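Local coordinates for DNA mismatch repair protein MutS (Thermus aquaticus, PDB 1EWQ) that recognises mismatched and unpaired bases in DNA and, with a weak ATPase activity, takes part in mismatch repair, at residues C[3-8]-C[22-27]; C[12-17]-C[64-69]; C[33-38]-C[73-78]; C[41-46]-C[68-73]. All coordinates share one frame; numbering follows the deposited sequence.

Contact 1 (C[3-8]-C[22-27]); sequences GMLKGE and ELRDQY
Gly3 and Met4, in the N-terminal arm that precedes the first helix of the MutS mismatch-recognition domain, lie over the last turn of that helix (15-26), where Arg24 and Asp25 reach out to them. The close part is small. Gly3 CA sits 3.2 Å from Asp25 OD2, a close approach without a hydrogen bond; separately, the positive phi of Gly3 suits a residue without a side chain. Alongside, the Arg24 guanidinium turns its edge to the arm: Met4 O lies near its plane, 3.5 Å from Arg24 NH1, an approach rather than a hydrogen bond, while Leu5 CD1 touches NH1 obliquely at 4.2 Å. Leu5 is otherwise occupied with Leu17, Tyr20 and Val21 of the same helix.

Away from this patch the contact thins out. The selenomethionine side chain of Met4 points away from the helix into solvent, and Lys6 runs off to a salt bridge with Glu48. What fixes the guanidinium is its own neighbour rather than the arm. A bend in the Arg24 chain at chi3 (58°) folds it back beside Asp25 in a salt bridge: NH2 bonds weakly to OD1 and nearly straight to OD2, 3.1 Å away, syn but tilted from the carboxylate plane.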
# COMPACT_ATOMS: atom_id res chain seq x y z
N GLY C 3 7.56 -9.02 33.41
CA GLY C 3 6.59 -9.77 34.19
C GLY C 3 5.66 -8.76 34.82
O GLY C 3 5.00 -9.03 35.83
N MSE C 4 5.62 -7.58 34.21
CA MSE C 4 4.79 -6.49 34.69
C MSE C 4 3.99 -5.87 33.55
O MSE C 4 4.51 -5.61 32.46
CB MSE C 4 5.65 -5.43 35.37
CG MSE C 4 6.81 -4.93 34.52
SE MSE C 4 8.10 -3.96 35.58
CE MSE C 4 7.14 -2.29 35.75
N LEU C 5 2.70 -5.65 33.81
CA LEU C 5 1.78 -5.09 32.84
C LEU C 5 1.67 -3.57 32.97
O LEU C 5 1.66 -3.04 34.08
CB LEU C 5 0.40 -5.72 33.03
CG LEU C 5 -0.73 -5.32 32.09
CD1 LEU C 5 -0.41 -5.77 30.68
CD2 LEU C 5 -2.03 -5.95 32.57
N LYS C 6 1.60 -2.88 31.84
CA LYS C 6 1.47 -1.43 31.84
C LYS C 6 0.09 -1.05 32.34
O LYS C 6 -0.88 -1.75 32.10
CB LYS C 6 1.66 -0.87 30.42
CG LYS C 6 1.34 0.61 30.32
CD LYS C 6 1.45 1.10 28.89
CE LYS C 6 1.06 2.57 28.78
NZ LYS C 6 1.17 3.06 27.38
N GLY C 7 0.02 0.07 33.04
CA GLY C 7 -1.26 0.52 33.57
C GLY C 7 -1.07 1.31 34.85
O GLY C 7 -0.16 1.03 35.63
N GLU C 8 -1.93 2.30 35.07
CA GLU C 8 -1.84 3.13 36.25
C GLU C 8 -2.55 2.51 37.45
O GLU C 8 -3.51 1.76 37.29
CB GLU C 8 -2.40 4.51 35.96
CG GLU C 8 -1.63 5.24 34.87
CD GLU C 8 -2.22 6.60 34.56
OE1 GLU C 8 -2.35 7.42 35.49
OE2 GLU C 8 -2.56 6.84 33.38
N GLU C 22 2.31 -14.08 32.40
CA GLU C 22 3.22 -15.22 32.45
C GLU C 22 3.45 -15.80 31.06
O GLU C 22 4.59 -16.02 30.65
CB GLU C 22 2.63 -16.32 33.35
CG GLU C 22 3.67 -17.20 34.00
CD GLU C 22 4.37 -16.51 35.16
OE1 GLU C 22 3.67 -16.17 36.14
OE2 GLU C 22 5.60 -16.31 35.08
N LEU C 23 2.35 -16.04 30.34
CA LEU C 23 2.43 -16.58 28.98
C LEU C 23 3.08 -15.58 28.04
O LEU C 23 3.96 -15.93 27.26
CB LEU C 23 1.02 -16.93 28.47
CG LEU C 23 0.24 -18.00 29.22
CD1 LEU C 23 -1.19 -18.06 28.71
CD2 LEU C 23 0.93 -19.35 29.05
N ARG C 24 2.63 -14.33 28.12
CA ARG C 24 3.15 -13.26 27.28
C ARG C 24 4.67 -13.24 27.20
O ARG C 24 5.24 -13.33 26.11
CB ARG C 24 2.65 -11.91 27.78
CG ARG C 24 3.05 -10.73 26.91
CD ARG C 24 2.99 -9.45 27.71
NE ARG C 24 3.85 -9.54 28.89
CZ ARG C 24 3.97 -8.60 29.82
NH1 ARG C 24 3.28 -7.47 29.73
NH2 ARG C 24 4.79 -8.79 30.85
N ASP C 25 5.32 -13.11 28.35
CA ASP C 25 6.78 -13.06 28.40
C ASP C 25 7.46 -14.27 27.79
O ASP C 25 8.62 -14.21 27.39
CB ASP C 25 7.24 -12.87 29.85
CG ASP C 25 6.86 -11.52 30.41
OD1 ASP C 25 7.21 -10.49 29.79
OD2 ASP C 25 6.22 -11.47 31.48
N GLN C 26 6.73 -15.39 27.71
CA GLN C 26 7.27 -16.60 27.11
C GLN C 26 7.45 -16.47 25.60
O GLN C 26 8.22 -17.22 25.01
CB GLN C 26 6.36 -17.79 27.42
CG GLN C 26 6.46 -18.29 28.84
CD GLN C 26 5.45 -19.37 29.14
OE1 GLN C 26 5.23 -20.28 28.34
NE2 GLN C 26 4.83 -19.29 30.32
N TYR C 27 6.73 -15.53 24.98
CA TYR C 27 6.84 -15.33 23.53
C TYR C 27 7.03 -13.85 23.18
O TYR C 27 6.18 -13.23 22.54
CB TYR C 27 5.59 -15.88 22.83
CG TYR C 27 5.33 -17.33 23.12
CD1 TYR C 27 4.60 -17.72 24.24
CD2 TYR C 27 5.83 -18.33 22.29
CE1 TYR C 27 4.37 -19.07 24.52
CE2 TYR C 27 5.62 -19.67 22.55
CZ TYR C 27 4.88 -20.03 23.67
OH TYR C 27 4.66 -21.37 23.93

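Contact 2 (C[12-17]-C[64-69]); sequences PLPPLL and KDFTTP. With nucleotides of chain B.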
# COMPACT_ATOMS: atom_id res chain seq x y z
N PRO C 12 -1.02 -5.23 43.67
CA PRO C 12 -0.67 -6.42 42.89
C PRO C 12 -1.41 -6.51 41.55
O PRO C 12 -2.10 -5.58 41.14
CB PRO C 12 -1.03 -7.56 43.82
CG PRO C 12 -2.23 -7.03 44.53
CD PRO C 12 -1.81 -5.61 44.86
N LEU C 13 -1.24 -7.64 40.88
CA LEU C 13 -1.87 -7.89 39.59
C LEU C 13 -2.97 -8.94 39.77
O LEU C 13 -2.74 -9.99 40.38
CB LEU C 13 -0.81 -8.39 38.60
CG LEU C 13 -1.08 -8.37 37.09
CD1 LEU C 13 -1.21 -6.93 36.62
CD2 LEU C 13 0.07 -9.06 36.36
N PRO C 14 -4.18 -8.68 39.27
CA PRO C 14 -5.25 -9.67 39.41
C PRO C 14 -4.79 -11.02 38.88
O PRO C 14 -3.93 -11.09 38.00
CB PRO C 14 -6.38 -9.07 38.58
CG PRO C 14 -6.17 -7.60 38.74
CD PRO C 14 -4.67 -7.46 38.60
N PRO C 15 -5.34 -12.13 39.41
CA PRO C 15 -4.96 -13.48 38.97
C PRO C 15 -4.93 -13.66 37.45
O PRO C 15 -3.95 -14.16 36.90
CB PRO C 15 -6.01 -14.36 39.64
CG PRO C 15 -6.22 -13.66 40.93
CD PRO C 15 -6.33 -12.20 40.50
N LEU C 16 -6.01 -13.25 36.78
CA LEU C 16 -6.11 -13.36 35.32
C LEU C 16 -4.93 -12.67 34.64
O LEU C 16 -4.28 -13.26 33.77
CB LEU C 16 -7.42 -12.75 34.81
CG LEU C 16 -7.65 -12.84 33.29
CD1 LEU C 16 -7.79 -14.29 32.88
CD2 LEU C 16 -8.92 -12.06 32.91
N LEU C 17 -4.67 -11.43 35.03
CA LEU C 17 -3.58 -10.67 34.45
C LEU C 17 -2.23 -11.35 34.70
O LEU C 17 -1.27 -11.11 33.98
CB LEU C 17 -3.58 -9.24 35.00
CG LEU C 17 -4.76 -8.40 34.51
CD1 LEU C 17 -4.73 -7.01 35.13
CD2 LEU C 17 -4.71 -8.31 32.98
N LYS C 64 -9.38 -3.49 42.04
CA LYS C 64 -8.96 -2.72 43.22
C LYS C 64 -7.52 -2.24 43.12
O LYS C 64 -7.24 -1.04 43.17
CB LYS C 64 -9.12 -3.57 44.49
CG LYS C 64 -8.74 -2.83 45.76
CD LYS C 64 -9.01 -3.67 46.98
CE LYS C 64 -8.68 -2.91 48.25
NZ LYS C 64 -8.91 -3.75 49.46
N ASP C 65 -6.61 -3.20 42.98
CA ASP C 65 -5.19 -2.92 42.85
C ASP C 65 -4.99 -1.77 41.86
O ASP C 65 -4.69 -0.65 42.26
CB ASP C 65 -4.50 -4.19 42.37
CG ASP C 65 -5.03 -5.44 43.06
OD1 ASP C 65 -4.87 -5.55 44.30
OD2 ASP C 65 -5.64 -6.30 42.37
N PHE C 66 -5.15 -2.06 40.57
CA PHE C 66 -5.00 -1.02 39.55
C PHE C 66 -5.82 -1.32 38.31
O PHE C 66 -6.50 -2.34 38.23
CB PHE C 66 -3.52 -0.84 39.17
CG PHE C 66 -2.98 -1.87 38.19
CD1 PHE C 66 -1.89 -1.56 37.39
CD2 PHE C 66 -3.56 -3.13 38.08
CE1 PHE C 66 -1.38 -2.48 36.48
CE2 PHE C 66 -3.06 -4.06 37.17
CZ PHE C 66 -1.97 -3.74 36.36
N THR C 67 -5.76 -0.41 37.34
CA THR C 67 -6.48 -0.57 36.09
C THR C 67 -5.45 -0.61 34.96
O THR C 67 -4.43 0.08 35.02
CB THR C 67 -7.45 0.60 35.82
OG1 THR C 67 -8.21 0.32 34.63
CG2 THR C 67 -6.69 1.90 35.62
N THR C 68 -5.72 -1.42 33.95
CA THR C 68 -4.81 -1.55 32.82
C THR C 68 -5.56 -1.46 31.50
O THR C 68 -6.76 -1.75 31.43
CB THR C 68 -4.07 -2.91 32.86
OG1 THR C 68 -3.13 -2.97 31.78
CG2 THR C 68 -5.05 -4.07 32.73
N PRO C 69 -4.87 -1.03 30.44
CA PRO C 69 -5.51 -0.92 29.13
C PRO C 69 -5.99 -2.30 28.65
O PRO C 69 -5.36 -3.32 28.95
CB PRO C 69 -4.41 -0.34 28.26
CG PRO C 69 -3.64 0.51 29.22
CD PRO C 69 -3.55 -0.38 30.43
P DT B 15 -9.19 -12.32 38.38
OP1 DT B 15 -7.82 -11.96 37.94
OP2 DT B 15 -9.40 -13.50 39.26
O5' DT B 15 -9.77 -11.03 39.10
C5' DT B 15 -11.17 -10.78 39.06
C4' DT B 15 -11.49 -9.50 39.79
O4' DT B 15 -12.92 -9.40 39.87
C3' DT B 15 -11.00 -9.47 41.23
O3' DT B 15 -10.76 -8.12 41.62
C2' DT B 15 -12.15 -10.10 41.99
C1' DT B 15 -13.38 -9.72 41.17
N1 DT B 15 -14.37 -10.79 41.03
C2 DT B 15 -15.70 -10.44 40.97
O2 DT B 15 -16.09 -9.28 41.05
N3 DT B 15 -16.57 -11.50 40.80
C4 DT B 15 -16.25 -12.84 40.69
O4 DT B 15 -17.14 -13.67 40.54
C5 DT B 15 -14.83 -13.13 40.77
C7 DT B 15 -14.38 -14.56 40.65
C6 DT B 15 -13.98 -12.11 40.94
P DA B 16 -10.00 -7.80 43.00
OP1 DA B 16 -8.77 -7.02 42.70
OP2 DA B 16 -9.90 -9.08 43.75
O5' DA B 16 -11.01 -6.83 43.75
C5' DA B 16 -11.52 -5.67 43.10
C4' DA B 16 -12.76 -5.17 43.81
O4' DA B 16 -13.80 -6.16 43.70
C3' DA B 16 -12.57 -4.90 45.30
O3' DA B 16 -13.28 -3.72 45.68
C2' DA B 16 -13.13 -6.15 45.96
C1' DA B 16 -14.20 -6.63 44.98
N9 DA B 16 -14.30 -8.09 44.90
C8 DA B 16 -13.26 -8.99 44.92
N7 DA B 16 -13.64 -10.24 44.79
C5 DA B 16 -15.02 -10.16 44.67
C6 DA B 16 -16.00 -11.14 44.49
N6 DA B 16 -15.74 -12.44 44.38
N1 DA B 16 -17.29 -10.73 44.42
C2 DA B 16 -17.55 -9.42 44.52
N3 DA B 16 -16.71 -8.40 44.68
C4 DA B 16 -15.44 -8.84 44.75
P DC B 14 -12.08 -17.52 34.84
OP1 DC B 14 -10.69 -18.03 34.65
OP2 DC B 14 -13.05 -18.32 35.64
O5' DC B 14 -11.95 -16.05 35.45
C5' DC B 14 -11.25 -15.04 34.72
C4' DC B 14 -11.35 -13.71 35.42
O4' DC B 14 -12.73 -13.28 35.48
C3' DC B 14 -10.84 -13.70 36.86
O3' DC B 14 -10.13 -12.48 37.09
C2' DC B 14 -12.11 -13.74 37.68
C1' DC B 14 -13.07 -12.94 36.81
N1 DC B 14 -14.52 -13.22 37.01
C2 DC B 14 -15.37 -12.16 37.38
O2 DC B 14 -14.89 -11.04 37.57
N3 DC B 14 -16.70 -12.40 37.52
C4 DC B 14 -17.18 -13.63 37.31
N4 DC B 14 -18.50 -13.81 37.44
C5 DC B 14 -16.33 -14.72 36.96
C6 DC B 14 -15.02 -14.48 36.82
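With chi1 at 80°, the Phe66 ring is swung between its own backbone N and carbonyl carbon, which brings it against Leu13, whose CG lies opposite its backbone N (chi1 -163°) and whose CD1 meets the CE2-CZ side of the ring obliquely. The fit is tight: Leu13 CD1 is 3.3 Å from Phe66 CZ. Pro14 CD meets the same ring at its edge, 4.0 Å from CE2. The Leu17 and Phe66 side chains come from opposite directions, Leu17 CD1 reaching CE2 at 4.0 Å, obliquely to the ring. Farther along, Leu17 CD1 meets Thr68 CG2 tip to tip at 3.8 Å, while the Thr68 hydroxyl is engaged by Lys6 O.

Asp65 holds the other end, its side chain lying at about a right angle to that of Pro12. OD1 rests 3.0 Å from Pro12 CG, CB is packed against Pro12 O, and the Asp65 and Pro14 side chains pass in opposite directions, with OD2 near Pro14 CG. Shortening Asp65 to an alanine is likely to leave the Pro12 ring without the oxygen that packs against its CG and CD.

The DNA backbone of chain B runs along this corner. Pro14 is the N-cap of helix 15-26, and Leu16 N, among the first amides of that helix, gives OP1 of DT15 of chain B a straight bond of 2.5 Å (168°). The positive end of the helix would therefore be expected to steady this phosphate. One nucleotide on, Asp65 OD2 stands only 3.2 Å from OP1 of DA16 of chain B, a pairing of two acceptors that is probably unfavourable unless a proton, cation or water mediates it.

Contact 3 (C[33-38]-C[73-78]); sequences LFQVGD and IPLRAF. With nucleotides of chain B.
Leu75 spreads its two methyl groups over the Gln35 amide, the side chains crossing at about a right angle: CD1 lies 3.3 Å from Gln35 OE1 and CD2 3.4 Å from NE2. The bend of Gln35 at chi2 (80°) folds the amide back into this position, and NE2 also has a weak hydrogen bond to Phe39 O. With a leucine in place of Gln35, Phe39 O would probably lose this weak partner.

Beside this packing, Leu75 N donates to Asp38 O over 2.9 Å (160°), arriving from well above the carbonyl plane. Pro74 CA lies 3.2 Å from the same Asp38 O, so that one hydrogen bond and a weaker CA-H...O contact converge on this carbonyl. Deeper in the domain Leu33 CD1 meets the edge of the Phe78 ring, 3.9 Å from CE1, and Phe78 in turn packs against Tyr40 and Val94.

What positions Asp38 is the turn it shares with Gly37, whose backbone angles fit a type II' turn. Gly37 N is bonded to Gln97 OE1, and a side chain at Gly37 would crowd the sugar of DC12 of chain B. Asp38 OD2 comes within 3.1 Å of C5' of that nucleotide.

Strands 31-36 and 39-43 thus form a tight beta hairpin whose turn at Gly37-Asp38 lies against the DNA backbone, held to the end of strand 67-74; its turn opens the Gly-X-Phe-X-Glu sequence by which MutS proteins present their mismatch-probing residues.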
# COMPACT_ATOMS: atom_id res chain seq x y z
N LEU C 33 -2.55 -13.27 22.00
CA LEU C 33 -3.99 -13.11 22.01
C LEU C 33 -4.48 -14.03 23.11
O LEU C 33 -4.51 -15.25 22.96
CB LEU C 33 -4.59 -13.50 20.66
CG LEU C 33 -4.11 -12.60 19.51
CD1 LEU C 33 -4.71 -13.05 18.19
CD2 LEU C 33 -4.51 -11.15 19.79
N PHE C 34 -4.83 -13.42 24.24
CA PHE C 34 -5.25 -14.13 25.45
C PHE C 34 -6.76 -14.34 25.50
O PHE C 34 -7.53 -13.39 25.71
CB PHE C 34 -4.79 -13.31 26.66
CG PHE C 34 -4.82 -14.05 27.96
CD1 PHE C 34 -4.11 -15.24 28.12
CD2 PHE C 34 -5.50 -13.52 29.05
CE1 PHE C 34 -4.08 -15.89 29.35
CE2 PHE C 34 -5.48 -14.16 30.29
CZ PHE C 34 -4.77 -15.35 30.44
N GLN C 35 -7.18 -15.59 25.32
CA GLN C 35 -8.60 -15.94 25.35
C GLN C 35 -9.25 -15.83 26.73
O GLN C 35 -8.75 -16.38 27.71
CB GLN C 35 -8.75 -17.37 24.82
CG GLN C 35 -9.88 -18.20 25.44
CD GLN C 35 -11.24 -17.90 24.86
OE1 GLN C 35 -12.06 -18.80 24.67
NE2 GLN C 35 -11.49 -16.62 24.59
N VAL C 36 -10.36 -15.11 26.79
CA VAL C 36 -11.12 -14.93 28.03
C VAL C 36 -12.58 -14.93 27.60
O VAL C 36 -13.10 -13.91 27.18
CB VAL C 36 -10.82 -13.58 28.73
CG1 VAL C 36 -11.49 -13.54 30.10
CG2 VAL C 36 -9.33 -13.38 28.89
N GLY C 37 -13.23 -16.09 27.68
CA GLY C 37 -14.61 -16.17 27.24
C GLY C 37 -14.67 -16.17 25.72
O GLY C 37 -13.93 -16.89 25.06
N ASP C 38 -15.56 -15.35 25.16
CA ASP C 38 -15.69 -15.28 23.70
C ASP C 38 -14.86 -14.17 23.06
O ASP C 38 -15.20 -13.68 21.97
CB ASP C 38 -17.15 -15.11 23.32
CG ASP C 38 -18.01 -16.26 23.80
OD1 ASP C 38 -17.68 -17.43 23.48
OD2 ASP C 38 -19.01 -16.00 24.49
N ILE C 73 -11.01 -8.98 20.72
CA ILE C 73 -11.79 -9.31 19.54
C ILE C 73 -12.57 -10.60 19.78
O ILE C 73 -12.09 -11.49 20.48
CB ILE C 73 -10.87 -9.53 18.32
CG1 ILE C 73 -9.87 -10.66 18.62
CG2 ILE C 73 -10.14 -8.22 17.98
CD1 ILE C 73 -8.97 -11.02 17.46
N PRO C 74 -13.78 -10.70 19.22
CA PRO C 74 -14.59 -11.91 19.41
C PRO C 74 -13.97 -13.12 18.71
O PRO C 74 -13.49 -13.01 17.58
CB PRO C 74 -15.94 -11.51 18.82
CG PRO C 74 -15.57 -10.52 17.77
CD PRO C 74 -14.52 -9.69 18.45
N LEU C 75 -13.98 -14.27 19.38
CA LEU C 75 -13.42 -15.48 18.80
C LEU C 75 -14.09 -15.82 17.48
O LEU C 75 -13.52 -16.52 16.64
CB LEU C 75 -13.59 -16.69 19.73
CG LEU C 75 -13.03 -16.75 21.15
CD1 LEU C 75 -12.77 -18.21 21.47
CD2 LEU C 75 -11.75 -15.97 21.28
N ARG C 76 -15.31 -15.33 17.30
CA ARG C 76 -16.08 -15.58 16.08
C ARG C 76 -15.29 -15.26 14.82
O ARG C 76 -15.21 -16.07 13.90
CB ARG C 76 -17.38 -14.76 16.07
CG ARG C 76 -17.19 -13.26 15.79
CD ARG C 76 -18.51 -12.49 15.71
NE ARG C 76 -19.10 -12.19 17.02
CZ ARG C 76 -19.76 -13.06 17.77
NH1 ARG C 76 -19.94 -14.32 17.36
NH2 ARG C 76 -20.25 -12.69 18.95
N ALA C 77 -14.71 -14.06 14.78
CA ALA C 77 -13.96 -13.60 13.63
C ALA C 77 -12.45 -13.63 13.84
O ALA C 77 -11.72 -12.77 13.34
CB ALA C 77 -14.41 -12.19 13.27
N PHE C 78 -11.97 -14.64 14.56
CA PHE C 78 -10.54 -14.78 14.83
C PHE C 78 -9.67 -14.77 13.57
O PHE C 78 -8.82 -13.90 13.40
CB PHE C 78 -10.25 -16.06 15.62
CG PHE C 78 -8.79 -16.42 15.65
CD1 PHE C 78 -7.85 -15.56 16.22
CD2 PHE C 78 -8.34 -17.61 15.08
CE1 PHE C 78 -6.49 -15.86 16.21
CE2 PHE C 78 -6.98 -17.92 15.06
CZ PHE C 78 -6.06 -17.05 15.62
P DC B 12 -22.64 -17.03 27.72
OP1 DC B 12 -22.68 -17.98 26.59
OP2 DC B 12 -23.50 -17.26 28.92
O5' DC B 12 -21.12 -16.92 28.19
C5' DC B 12 -20.08 -16.90 27.21
C4' DC B 12 -18.74 -16.70 27.87
O4' DC B 12 -18.65 -15.36 28.41
C3' DC B 12 -18.41 -17.65 29.02
O3' DC B 12 -17.03 -17.99 28.92
C2' DC B 12 -18.70 -16.82 30.26
C1' DC B 12 -18.39 -15.39 29.81
N1 DC B 12 -19.22 -14.34 30.42
C2 DC B 12 -18.68 -13.07 30.63
O2 DC B 12 -17.48 -12.88 30.38
N3 DC B 12 -19.47 -12.08 31.10
C4 DC B 12 -20.74 -12.32 31.39
N4 DC B 12 -21.49 -11.31 31.84
C5 DC B 12 -21.32 -13.62 31.23
C6 DC B 12 -20.53 -14.59 30.75

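Contact 4 (C[41-46]-C[68-73]); sequences ECFGED and TPMAGI. With nucleotides of chain A.
The mismatch-binding site of MutS domain I is built here on a pair of antiparallel strands, 39-43 and 67-74, with Glu41 and Gly72 facing each other at its DNA side. Glu41 OE2 accepts a nearly linear hydrogen bond from N3 of DT13 of chain A, 2.6 Å long (174°). Its chain is extended beyond CG, which carries the carboxylate out to the edge of the base. Across the ladder, Gly72 CA lies 3.3 Å from O2 of the same thymine; a side chain at this position would run into that oxygen. Met70, a selenomethionine, brings CE to 3.9 Å from O2 and so lines the same pocket.

Next along this face, Phe43 and Met70 lie side by side and point the same way. Met70 CG packs 3.8 Å from Phe43 CE2, and the selenium stands obliquely off the ring, a Met-aromatic contact. The Phe43 ring also meets Tyr20 edge to face, which joins the strand to helix 15-26.

The backbone holds the two strands in register. Cys42 and Ala71 form a hydrogen-bonded pair: Cys42 N to Ala71 O at 2.7 Å, Ala71 N to Cys42 O at 3.0 Å. Their side chains turn to the other face, where they pack against Leu50 of helix 44-54. At the far end Gly44 N has two weak bonds, to Pro69 O and to Thr68 OG1 (3.2 Å), the latter also hydrogen-bonded to Lys6 O.

An acidic residue reading N3 of what is probably the unpaired thymine is the glutamate half of the Phe-X-Glu motif of bacterial MutS.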
# COMPACT_ATOMS: atom_id res chain seq x y z
N GLU C 41 -8.22 -11.25 24.16
CA GLU C 41 -7.85 -9.93 24.66
C GLU C 41 -6.36 -9.68 24.84
O GLU C 41 -5.55 -10.62 24.91
CB GLU C 41 -8.57 -9.68 25.99
CG GLU C 41 -9.96 -10.31 26.06
CD GLU C 41 -10.66 -10.08 27.38
OE1 GLU C 41 -10.01 -10.20 28.44
OE2 GLU C 41 -11.87 -9.78 27.37
N CYS C 42 -6.01 -8.40 24.90
CA CYS C 42 -4.64 -7.95 25.10
C CYS C 42 -4.72 -6.86 26.16
O CYS C 42 -5.72 -6.14 26.23
CB CYS C 42 -4.07 -7.36 23.81
SG CYS C 42 -3.86 -8.53 22.46
N PHE C 43 -3.68 -6.74 26.98
CA PHE C 43 -3.66 -5.72 28.02
C PHE C 43 -2.39 -4.86 27.95
O PHE C 43 -1.49 -5.15 27.16
CB PHE C 43 -3.77 -6.39 29.40
CG PHE C 43 -4.93 -7.34 29.53
CD1 PHE C 43 -4.75 -8.70 29.34
CD2 PHE C 43 -6.20 -6.87 29.82
CE1 PHE C 43 -5.83 -9.58 29.44
CE2 PHE C 43 -7.28 -7.74 29.92
CZ PHE C 43 -7.10 -9.09 29.72
N GLY C 44 -2.33 -3.82 28.77
CA GLY C 44 -1.16 -2.95 28.76
C GLY C 44 -0.88 -2.39 27.37
O GLY C 44 -1.81 -2.10 26.62
N GLU C 45 0.40 -2.25 27.03
CA GLU C 45 0.78 -1.74 25.71
C GLU C 45 0.24 -2.63 24.61
O GLU C 45 -0.21 -2.14 23.57
CB GLU C 45 2.29 -1.66 25.58
CG GLU C 45 2.93 -0.56 26.39
CD GLU C 45 4.39 -0.38 26.05
OE1 GLU C 45 5.18 -1.32 26.33
OE2 GLU C 45 4.75 0.69 25.49
N ASP C 46 0.29 -3.93 24.84
CA ASP C 46 -0.20 -4.90 23.87
C ASP C 46 -1.65 -4.64 23.51
O ASP C 46 -2.07 -4.91 22.38
CB ASP C 46 -0.02 -6.31 24.43
CG ASP C 46 1.44 -6.72 24.50
OD1 ASP C 46 2.09 -6.74 23.44
OD2 ASP C 46 1.94 -7.00 25.61
N THR C 68 -5.72 -1.42 33.95
CA THR C 68 -4.81 -1.55 32.82
C THR C 68 -5.56 -1.46 31.50
O THR C 68 -6.76 -1.75 31.43
CB THR C 68 -4.07 -2.91 32.86
OG1 THR C 68 -3.13 -2.97 31.78
CG2 THR C 68 -5.05 -4.07 32.73
N PRO C 69 -4.87 -1.03 30.44
CA PRO C 69 -5.51 -0.92 29.13
C PRO C 69 -5.99 -2.30 28.65
O PRO C 69 -5.36 -3.32 28.95
CB PRO C 69 -4.41 -0.34 28.26
CG PRO C 69 -3.64 0.51 29.22
CD PRO C 69 -3.55 -0.38 30.43
N MSE C 70 -7.09 -2.33 27.91
CA MSE C 70 -7.64 -3.58 27.40
C MSE C 70 -8.23 -3.46 26.00
O MSE C 70 -8.95 -2.51 25.71
CB MSE C 70 -8.72 -4.12 28.34
CG MSE C 70 -9.38 -5.40 27.84
SE MSE C 70 -10.78 -6.06 28.99
CE MSE C 70 -12.28 -5.19 28.13
N ALA C 71 -7.90 -4.41 25.14
CA ALA C 71 -8.42 -4.45 23.78
C ALA C 71 -8.72 -5.92 23.48
O ALA C 71 -8.01 -6.80 23.93
CB ALA C 71 -7.40 -3.91 22.81
N GLY C 72 -9.79 -6.18 22.73
CA GLY C 72 -10.11 -7.56 22.44
C GLY C 72 -10.96 -7.75 21.20
O GLY C 72 -11.56 -6.80 20.71
N ILE C 73 -11.01 -8.98 20.72
CA ILE C 73 -11.79 -9.31 19.54
C ILE C 73 -12.57 -10.60 19.78
O ILE C 73 -12.09 -11.49 20.48
CB ILE C 73 -10.87 -9.53 18.32
CG1 ILE C 73 -9.87 -10.66 18.62
CG2 ILE C 73 -10.14 -8.22 17.98
CD1 ILE C 73 -8.97 -11.02 17.46
P DT A 13 -16.45 -1.44 25.93
OP1 DT A 13 -16.09 0.00 25.94
OP2 DT A 13 -17.87 -1.85 26.05
O5' DT A 13 -15.85 -2.10 24.61
C5' DT A 13 -15.29 -3.38 24.73
C4' DT A 13 -14.26 -3.62 23.65
O4' DT A 13 -13.48 -4.72 24.15
C3' DT A 13 -14.88 -4.09 22.34
O3' DT A 13 -14.09 -3.67 21.21
C2' DT A 13 -14.95 -5.60 22.49
C1' DT A 13 -13.86 -5.93 23.52
N1 DT A 13 -14.29 -6.86 24.58
C2 DT A 13 -13.32 -7.59 25.23
O2 DT A 13 -12.13 -7.47 25.00
N3 DT A 13 -13.80 -8.46 26.18
C4 DT A 13 -15.11 -8.67 26.54
O4 DT A 13 -15.38 -9.51 27.39
C5 DT A 13 -16.08 -7.86 25.84
C7 DT A 13 -17.53 -7.99 26.19
C6 DT A 13 -15.63 -7.01 24.90

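Overall arrangement
All four contacts lie in the N-terminal mismatch-recognition domain, with centres about 11 to 20 Å apart. Contacts 2, 3 and 4 reach one mixed sheet and all use strand 67-74, which passes from the helix 15-26 corner in contact 2, through its pairing with strand 39-43 in contact 4, to the hairpin turn in contact 3. Contact 1 closes along the chain before contacts 3 and 4 open but interleaves with contact 2, to which Lys6 O is joined by a probable hydrogen bond to Thr68 OG1. Contact 4 lies within the span of contact 3. Contacts 2 and 3 meet the backbone of one DNA strand, while contact 4 reads a base of the other.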